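Local coordinates for 3-oxoacyl-(Acyl-carrier protein) synthase (Burkholderia xenovorans, PDB 4EFI) that probably catalyses the condensation step of fatty acid synthesis as a 3-oxoacyl-(acyl-carrier protein) synthase of the KAS III family, at residues 58-70 and 151-163. Sequence-based numbering, arbitrary orientation.
Sequences RWADAQTSAGDLC and LLAVGDTISKMID
Lys160 reaches from the 3-10 turn 158-160 to the loop 59-65, its chain extended until a bend at the last torsion (chi4 -78°) turns the ammonium onto backbone carbonyls. NZ gives a hydrogen bond of 2.9 Å to Thr64 O, tilted 35° from the carbonyl plane, and a weak one to Asp61 O. Both acceptors belong to the type I turn 61-64, so one ammonium ties the start of this turn to its end. Thr64 OG1 also donates to Asp61 OD1, bracing the same turn from within.

Water carries the polar contact further. One bridges Ala60 O and Lys160 NZ, another Ala62 O and Lys160 NZ, and a third donates to both Ala60 O and Ser159 OG. A fourth accepts from Ala66 N at 2.8 Å and lies equally close to Thr157 OG1.

The carbon contacts follow the strand and the turn after it. Ser159 CB sits over one face of the Trp59 indole, a CH-pi contact 3.8 Å from the five-membered ring centroid, while Ser159 OG is hydrogen-bonded to Asp175. Thr157 sends CG2 into the bend of the loop, 3.6 Å from Ala66 N and against Ala60 CB, where Leu69, its side chain set aslant to that of Thr157, touches with CD1. At the helix, Ala66 CB rests on the backbone of Asp156, and Cys70 CB meets Ala153 CB at 3.9 Å. Cys70 SG lies against the backbone from Ala153 C to Gly155 N, nearest Val154 N.

Ser65 and Asp68 form a capping box at the start of helix 66-81: Asp68 N donates to Ser65 OG, also hydrogen-bonded to Asn99, and Ser65 N to Asp68 OD2. Over residues 66-70 and 151-156 the axes of helix and strand come within 7.2 Å, their directions 135° apart. Helix 66-81 covers one face of one of the two mixed sheets and helix 130-143 the other, the α/β layering of the thiolase fold.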
ATOM      1  N   ARG A  58     -11.947  -2.118   8.457  1.00 11.64           N
ATOM      2  CA  ARG A  58     -12.801  -0.954   8.206  1.00 12.18           C
ATOM      3  C   ARG A  58     -13.308  -0.939   6.782  1.00 11.72           C
ATOM      4  O   ARG A  58     -12.524  -1.182   5.854  1.00 12.20           O
ATOM      5  CB  ARG A  58     -12.027   0.337   8.468  1.00 11.77           C
ATOM      6  CG  ARG A  58     -11.351   0.401   9.819  1.00 14.84           C
ATOM      7  CD  ARG A  58     -12.332   0.258  10.959  1.00 14.50           C
ATOM      8  NE  ARG A  58     -11.711   0.501  12.274  1.00 17.26           N
ATOM      9  CZ  ARG A  58     -11.653   1.678  12.905  1.00 17.29           C
ATOM     10  NH1 ARG A  58     -12.190   2.762  12.381  1.00 14.80           N
ATOM     11  NH2 ARG A  58     -11.052   1.769  14.087  1.00 22.09           N
ATOM     12  N   TRP A  59     -14.598  -0.690   6.589  1.00 12.13           N
ATOM     13  CA  TRP A  59     -15.187  -0.632   5.257  1.00 12.58           C
ATOM     14  C   TRP A  59     -15.806   0.733   4.983  1.00 12.92           C
ATOM     15  O   TRP A  59     -16.614   1.233   5.766  1.00 13.73           O
ATOM     16  CB  TRP A  59     -16.256  -1.695   5.068  1.00 13.96           C
ATOM     17  CG  TRP A  59     -15.756  -3.086   4.780  1.00 13.79           C
ATOM     18  CD1 TRP A  59     -14.457  -3.486   4.593  1.00 13.33           C
ATOM     19  CD2 TRP A  59     -16.569  -4.244   4.629  1.00 17.95           C
ATOM     20  NE1 TRP A  59     -14.438  -4.846   4.332  1.00 14.79           N
ATOM     21  CE2 TRP A  59     -15.717  -5.323   4.347  1.00 17.35           C
ATOM     22  CE3 TRP A  59     -17.944  -4.462   4.692  1.00 19.17           C
ATOM     23  CZ2 TRP A  59     -16.197  -6.619   4.139  1.00 21.29           C
ATOM     24  CZ3 TRP A  59     -18.428  -5.756   4.485  1.00 22.53           C
ATOM     25  CH2 TRP A  59     -17.547  -6.811   4.211  1.00 24.35           C
ATOM     26  N   ALA A  60     -15.427   1.320   3.854  1.00 12.21           N
ATOM     27  CA  ALA A  60     -15.977   2.589   3.395  1.00 13.28           C
ATOM     28  C   ALA A  60     -17.446   2.467   3.061  1.00 15.70           C
ATOM     29  O   ALA A  60     -17.883   1.477   2.473  1.00 16.47           O
ATOM     30  CB  ALA A  60     -15.216   3.029   2.156  1.00 13.54           C
ATOM     31  N   ASP A  61     -18.229   3.482   3.399  1.00 14.62           N
ATOM     32  CA  ASP A  61     -19.610   3.505   2.922  1.00 16.21           C
ATOM     33  C   ASP A  61     -19.696   3.972   1.468  1.00 17.67           C
ATOM     34  O   ASP A  61     -18.694   4.317   0.862  1.00 15.68           O
ATOM     35  CB  ASP A  61     -20.494   4.342   3.855  1.00 17.89           C
ATOM     36  CG  ASP A  61     -20.022   5.770   4.015  1.00 18.81           C
ATOM     37  OD1 ASP A  61     -19.378   6.343   3.107  1.00 17.24           O
ATOM     38  OD2 ASP A  61     -20.314   6.364   5.078  1.00 20.91           O
ATOM     39  N   ALA A  62     -20.895   3.965   0.885  1.00 18.31           N
ATOM     40  CA  ALA A  62     -21.025   4.236  -0.548  1.00 19.52           C
ATOM     41  C   ALA A  62     -20.507   5.616  -0.948  1.00 20.76           C
ATOM     42  O   ALA A  62     -19.931   5.790  -2.024  1.00 22.66           O
ATOM     43  CB  ALA A  62     -22.477   4.050  -1.006  1.00 23.27           C
ATOM     44  N   GLN A  63     -20.657   6.590  -0.073  1.00 17.43           N
ATOM     45  CA  GLN A  63     -20.217   7.943  -0.387  1.00 18.74           C
ATOM     46  C   GLN A  63     -18.747   8.235  -0.093  1.00 17.73           C
ATOM     47  O   GLN A  63     -18.295   9.370  -0.296  1.00 20.12           O
ATOM     48  CB  GLN A  63     -21.051   8.971   0.379  1.00 20.34           C
ATOM     49  CG  GLN A  63     -20.877   8.907   1.892  1.00 28.02           C
ATOM     50  CD  GLN A  63     -21.982   8.105   2.567  1.00 31.19           C
ATOM     51  OE1 GLN A  63     -22.376   7.028   2.097  1.00 29.15           O
ATOM     52  NE2 GLN A  63     -22.493   8.631   3.674  1.00 31.08           N
ATOM     53  N   THR A  64     -18.014   7.265   0.444  1.00 15.06           N
ATOM     54  CA  THR A  64     -16.611   7.454   0.787  1.00 15.54           C
ATOM     55  C   THR A  64     -15.706   6.697  -0.184  1.00 13.06           C
ATOM     56  O   THR A  64     -15.774   5.465  -0.290  1.00 13.83           O
ATOM     57  CB  THR A  64     -16.313   6.932   2.200  1.00 14.09           C
ATOM     58  OG1 THR A  64     -17.113   7.653   3.152  1.00 16.45           O
ATOM     59  CG2 THR A  64     -14.874   7.090   2.587  1.00 16.63           C
ATOM     60  N   SER A  65     -14.844   7.428  -0.856  1.00 11.95           N
ATOM     61  CA  SER A  65     -13.901   6.838  -1.797  1.00 11.74           C
ATOM     62  C   SER A  65     -12.486   6.875  -1.236  1.00 11.05           C
ATOM     63  O   SER A  65     -12.198   7.554  -0.245  1.00 10.81           O
ATOM     64  CB  SER A  65     -13.931   7.599  -3.125  1.00 11.74           C
ATOM     65  OG  SER A  65     -13.353   8.885  -2.938  1.00 12.21           O
ATOM     66  N   ALA A  66     -11.575   6.218  -1.953  1.00 11.53           N
ATOM     67  CA  ALA A  66     -10.152   6.279  -1.641  1.00 11.51           C
ATOM     68  C   ALA A  66      -9.668   7.715  -1.697  1.00 11.49           C
ATOM     69  O   ALA A  66      -8.909   8.153  -0.834  1.00 11.66           O
ATOM     70  CB  ALA A  66      -9.366   5.404  -2.609  1.00 10.99           C
ATOM     71  N   GLY A  67     -10.133   8.472  -2.688  1.00 10.33           N
ATOM     72  CA  GLY A  67      -9.812   9.880  -2.778  1.00 12.01           C
ATOM     73  C   GLY A  67     -10.238  10.645  -1.531  1.00 10.66           C
ATOM     74  O   GLY A  67      -9.558  11.585  -1.088  1.00 12.33           O
ATOM     75  N   ASP A  68     -11.424  10.340  -1.020  1.00 10.91           N
ATOM     76  CA  ASP A  68     -11.907  11.035   0.181  1.00 12.21           C
ATOM     77  C   ASP A  68     -11.011  10.718   1.386  1.00 12.10           C
ATOM     78  O   ASP A  68     -10.709  11.594   2.204  1.00 12.31           O
ATOM     79  CB  ASP A  68     -13.338  10.614   0.536  1.00 12.87           C
ATOM     80  CG  ASP A  68     -14.387  11.034  -0.478  1.00 12.03           C
ATOM     81  OD1 ASP A  68     -14.248  12.137  -1.081  1.00 15.06           O
ATOM     82  OD2 ASP A  68     -15.352  10.258  -0.648  1.00 13.11           O
ATOM     83  N   LEU A  69     -10.638   9.459   1.544  1.00 11.94           N
ATOM     84  CA  LEU A  69      -9.792   9.038   2.648  1.00 11.98           C
ATOM     85  C   LEU A  69      -8.448   9.711   2.560  1.00 10.86           C
ATOM     86  O   LEU A  69      -7.915  10.205   3.566  1.00 11.91           O
ATOM     87  CB  LEU A  69      -9.618   7.516   2.652  1.00 11.26           C
ATOM     88  CG  LEU A  69     -10.888   6.686   2.870  1.00 12.17           C
ATOM     89  CD1 LEU A  69     -10.626   5.205   2.664  1.00 12.18           C
ATOM     90  CD2 LEU A  69     -11.460   6.937   4.263  1.00 13.30           C
ATOM     91  N   CYS A  70      -7.872   9.750   1.362  1.00 11.75           N
ATOM     92  CA  CYS A  70      -6.614  10.465   1.159  1.00 12.09           C
ATOM     93  C   CYS A  70      -6.735  11.956   1.395  1.00 12.39           C
ATOM     94  O   CYS A  70      -5.811  12.552   1.946  1.00 12.56           O
ATOM     95  CB  CYS A  70      -6.057  10.223  -0.243  1.00 12.33           C
ATOM     96  SG  CYS A  70      -5.547   8.496  -0.558  1.00 12.63           S
ATOM     97  N   LEU A 151       3.309  15.362  -2.343  1.00 11.16           N
ATOM     98  CA  LEU A 151       2.329  14.568  -1.605  1.00 11.25           C
ATOM     99  C   LEU A 151       2.031  13.276  -2.359  1.00 10.59           C
ATOM    100  O   LEU A 151       1.747  13.287  -3.558  1.00 12.37           O
ATOM    101  CB  LEU A 151       1.022  15.351  -1.415  1.00 11.78           C
ATOM    102  CG  LEU A 151       1.154  16.606  -0.546  1.00 11.24           C
ATOM    103  CD1 LEU A 151      -0.212  17.262  -0.414  1.00 13.67           C
ATOM    104  CD2 LEU A 151       1.693  16.262   0.828  1.00 14.07           C
ATOM    105  N   LEU A 152       2.113  12.157  -1.629  1.00 10.60           N
ATOM    106  CA  LEU A 152       1.756  10.860  -2.152  1.00 10.97           C
ATOM    107  C   LEU A 152       0.472  10.416  -1.499  1.00 10.54           C
ATOM    108  O   LEU A 152       0.444  10.114  -0.299  1.00 11.06           O
ATOM    109  CB  LEU A 152       2.846   9.818  -1.883  1.00 11.99           C
ATOM    110  CG  LEU A 152       4.268  10.177  -2.279  1.00 12.20           C
ATOM    111  CD1 LEU A 152       5.202   9.086  -1.786  1.00 13.77           C
ATOM    112  CD2 LEU A 152       4.391  10.388  -3.768  1.00 13.83           C
ATOM    113  N   ALA A 153      -0.589  10.387  -2.292  1.00 10.60           N
ATOM    114  CA  ALA A 153      -1.910   9.971  -1.841  1.00 10.85           C
ATOM    115  C   ALA A 153      -2.077   8.525  -2.268  1.00 11.34           C
ATOM    116  O   ALA A 153      -2.232   8.229  -3.457  1.00 11.80           O
ATOM    117  CB  ALA A 153      -2.968  10.851  -2.492  1.00 11.00           C
ATOM    118  N   VAL A 154      -1.969   7.584  -1.327  1.00 10.70           N
ATOM    119  CA  VAL A 154      -1.923   6.167  -1.633  1.00 11.19           C
ATOM    120  C   VAL A 154      -3.061   5.512  -0.851  1.00 11.90           C
ATOM    121  O   VAL A 154      -3.077   5.540   0.388  1.00 12.11           O
ATOM    122  CB  VAL A 154      -0.564   5.548  -1.285  1.00 12.39           C
ATOM    123  CG1 VAL A 154      -0.562   4.044  -1.638  1.00 12.93           C
ATOM    124  CG2 VAL A 154       0.545   6.310  -2.004  1.00 11.72           C
ATOM    125  N   GLY A 155      -4.052   4.977  -1.560  1.00 12.34           N
ATOM    126  CA  GLY A 155      -5.239   4.495  -0.869  1.00 12.75           C
ATOM    127  C   GLY A 155      -6.106   3.637  -1.755  1.00 12.77           C
ATOM    128  O   GLY A 155      -5.968   3.623  -2.979  1.00 12.61           O
ATOM    129  N   ASP A 156      -7.033   2.923  -1.131  1.00 11.21           N
ATOM    130  CA  ASP A 156      -7.922   2.044  -1.880  1.00 11.92           C
ATOM    131  C   ASP A 156      -9.157   1.759  -1.051  1.00 13.43           C
ATOM    132  O   ASP A 156      -9.109   1.787   0.196  1.00 14.64           O
ATOM    133  CB  ASP A 156      -7.243   0.703  -2.196  1.00 12.29           C
ATOM    134  CG  ASP A 156      -6.902   0.520  -3.663  1.00 12.38           C
ATOM    135  OD1 ASP A 156      -7.522   1.122  -4.560  1.00 12.96           O
ATOM    136  OD2 ASP A 156      -5.975  -0.272  -3.915  1.00 16.73           O
ATOM    137  N   THR A 157     -10.249   1.446  -1.732  1.00 12.12           N
ATOM    138  CA  THR A 157     -11.424   0.872  -1.075  1.00 12.44           C
ATOM    139  C   THR A 157     -11.743  -0.447  -1.795  1.00 11.56           C
ATOM    140  O   THR A 157     -12.733  -0.571  -2.504  1.00 12.58           O
ATOM    141  CB  THR A 157     -12.652   1.798  -1.082  1.00 12.88           C
ATOM    142  OG1 THR A 157     -13.028   2.092  -2.427  1.00 12.95           O
ATOM    143  CG2 THR A 157     -12.365   3.108  -0.365  1.00 14.52           C
ATOM    144  N   ILE A 158     -10.887  -1.448  -1.617  1.00 12.52           N
ATOM    145  CA  ILE A 158     -11.076  -2.721  -2.303  1.00 14.03           C
ATOM    146  C   ILE A 158     -12.370  -3.390  -1.870  1.00 13.90           C
ATOM    147  O   ILE A 158     -12.911  -4.235  -2.596  1.00 13.71           O
ATOM    148  CB  ILE A 158      -9.896  -3.700  -2.082  1.00 15.55           C
ATOM    149  CG1 ILE A 158      -8.627  -3.122  -2.697  1.00 18.78           C
ATOM    150  CG2 ILE A 158     -10.203  -5.110  -2.623  1.00 16.58           C
ATOM    151  CD1 ILE A 158      -8.714  -2.802  -4.169  1.00 21.41           C
ATOM    152  N   SER A 159     -12.907  -3.036  -0.708  1.00 13.05           N
ATOM    153  CA  SER A 159     -14.182  -3.622  -0.290  1.00 14.29           C
ATOM    154  C   SER A 159     -15.270  -3.437  -1.360  1.00 14.45           C
ATOM    155  O   SER A 159     -16.172  -4.281  -1.472  1.00 16.30           O
ATOM    156  CB  SER A 159     -14.658  -3.029   1.041  1.00 14.93           C
ATOM    157  OG  SER A 159     -15.050  -1.703   0.843  1.00 16.37           O
ATOM    158  N   LYS A 160     -15.159  -2.393  -2.176  1.00 13.74           N
ATOM    159  CA  LYS A 160     -16.171  -2.080  -3.172  1.00 14.74           C
ATOM    160  C   LYS A 160     -16.111  -3.001  -4.402  1.00 16.40           C
ATOM    161  O   LYS A 160     -16.971  -2.932  -5.276  1.00 18.56           O
ATOM    162  CB  LYS A 160     -16.016  -0.624  -3.615  1.00 15.13           C
ATOM    163  CG  LYS A 160     -16.304   0.430  -2.548  1.00 16.41           C
ATOM    164  CD  LYS A 160     -16.213   1.832  -3.175  1.00 19.30           C
ATOM    165  CE  LYS A 160     -16.009   2.932  -2.160  1.00 20.70           C
ATOM    166  NZ  LYS A 160     -17.277   3.270  -1.475  1.00 19.59           N
ATOM    167  N   MET A 161     -15.048  -3.794  -4.480  0.64 13.39           N
ATOM    168  CA  MET A 161     -14.856  -4.740  -5.595  0.64 14.43           C
ATOM    169  C   MET A 161     -14.918  -6.209  -5.188  0.64 14.30           C
ATOM    170  O   MET A 161     -14.558  -7.088  -5.976  0.64 16.14           O
ATOM    171  CB  MET A 161     -13.528  -4.466  -6.286  0.64 18.71           C
ATOM    172  CG  MET A 161     -13.558  -3.170  -7.088  0.64 21.96           C
ATOM    173  SD  MET A 161     -12.176  -2.988  -8.213  0.64 32.81           S
ATOM    174  CE  MET A 161     -10.914  -3.350  -7.033  0.64 11.72           C
ATOM    175  N   ILE A 162     -15.418  -6.491  -3.990  1.00 15.00           N
ATOM    176  CA  ILE A 162     -15.483  -7.861  -3.490  1.00 16.99           C
ATOM    177  C   ILE A 162     -16.843  -8.492  -3.729  1.00 18.71           C
ATOM    178  O   ILE A 162     -17.885  -7.869  -3.509  1.00 20.66           O
ATOM    179  CB  ILE A 162     -15.180  -7.879  -1.987  1.00 21.11           C
ATOM    180  CG1 ILE A 162     -13.784  -7.304  -1.728  1.00 25.62           C
ATOM    181  CG2 ILE A 162     -15.318  -9.294  -1.430  1.00 25.88           C
ATOM    182  CD1 ILE A 162     -12.692  -7.837  -2.673  1.00 27.10           C
ATOM    183  N   ASP A 163     -16.829  -9.729  -4.201  1.00 17.28           N
ATOM    184  CA  ASP A 163     -18.034 -10.520  -4.336  1.00 21.35           C
ATOM    185  C   ASP A 163     -18.412 -11.036  -2.952  1.00 20.03           C
ATOM    186  O   ASP A 163     -17.651 -11.799  -2.363  1.00 19.83           O
ATOM    187  CB  ASP A 163     -17.744 -11.697  -5.265  1.00 23.60           C
ATOM    188  CG  ASP A 163     -18.956 -12.572  -5.523  1.00 27.05           C
ATOM    189  OD1 ASP A 163     -19.962 -12.498  -4.779  1.00 24.53           O
ATOM    190  OD2 ASP A 163     -18.882 -13.354  -6.494  1.00 30.74           O
TER
HETATM  191  O   HOH W   1     -17.585  -1.117   1.366  1.00 29.69           O
HETATM  192  O   HOH W   2     -18.731   1.189  -0.324  1.00 30.00           O
HETATM  193  O   HOH W   3     -18.898   3.959  -3.858  1.00 32.96           O
HETATM  194  O   HOH W   4     -12.677   4.426  -3.854  1.00 12.51           O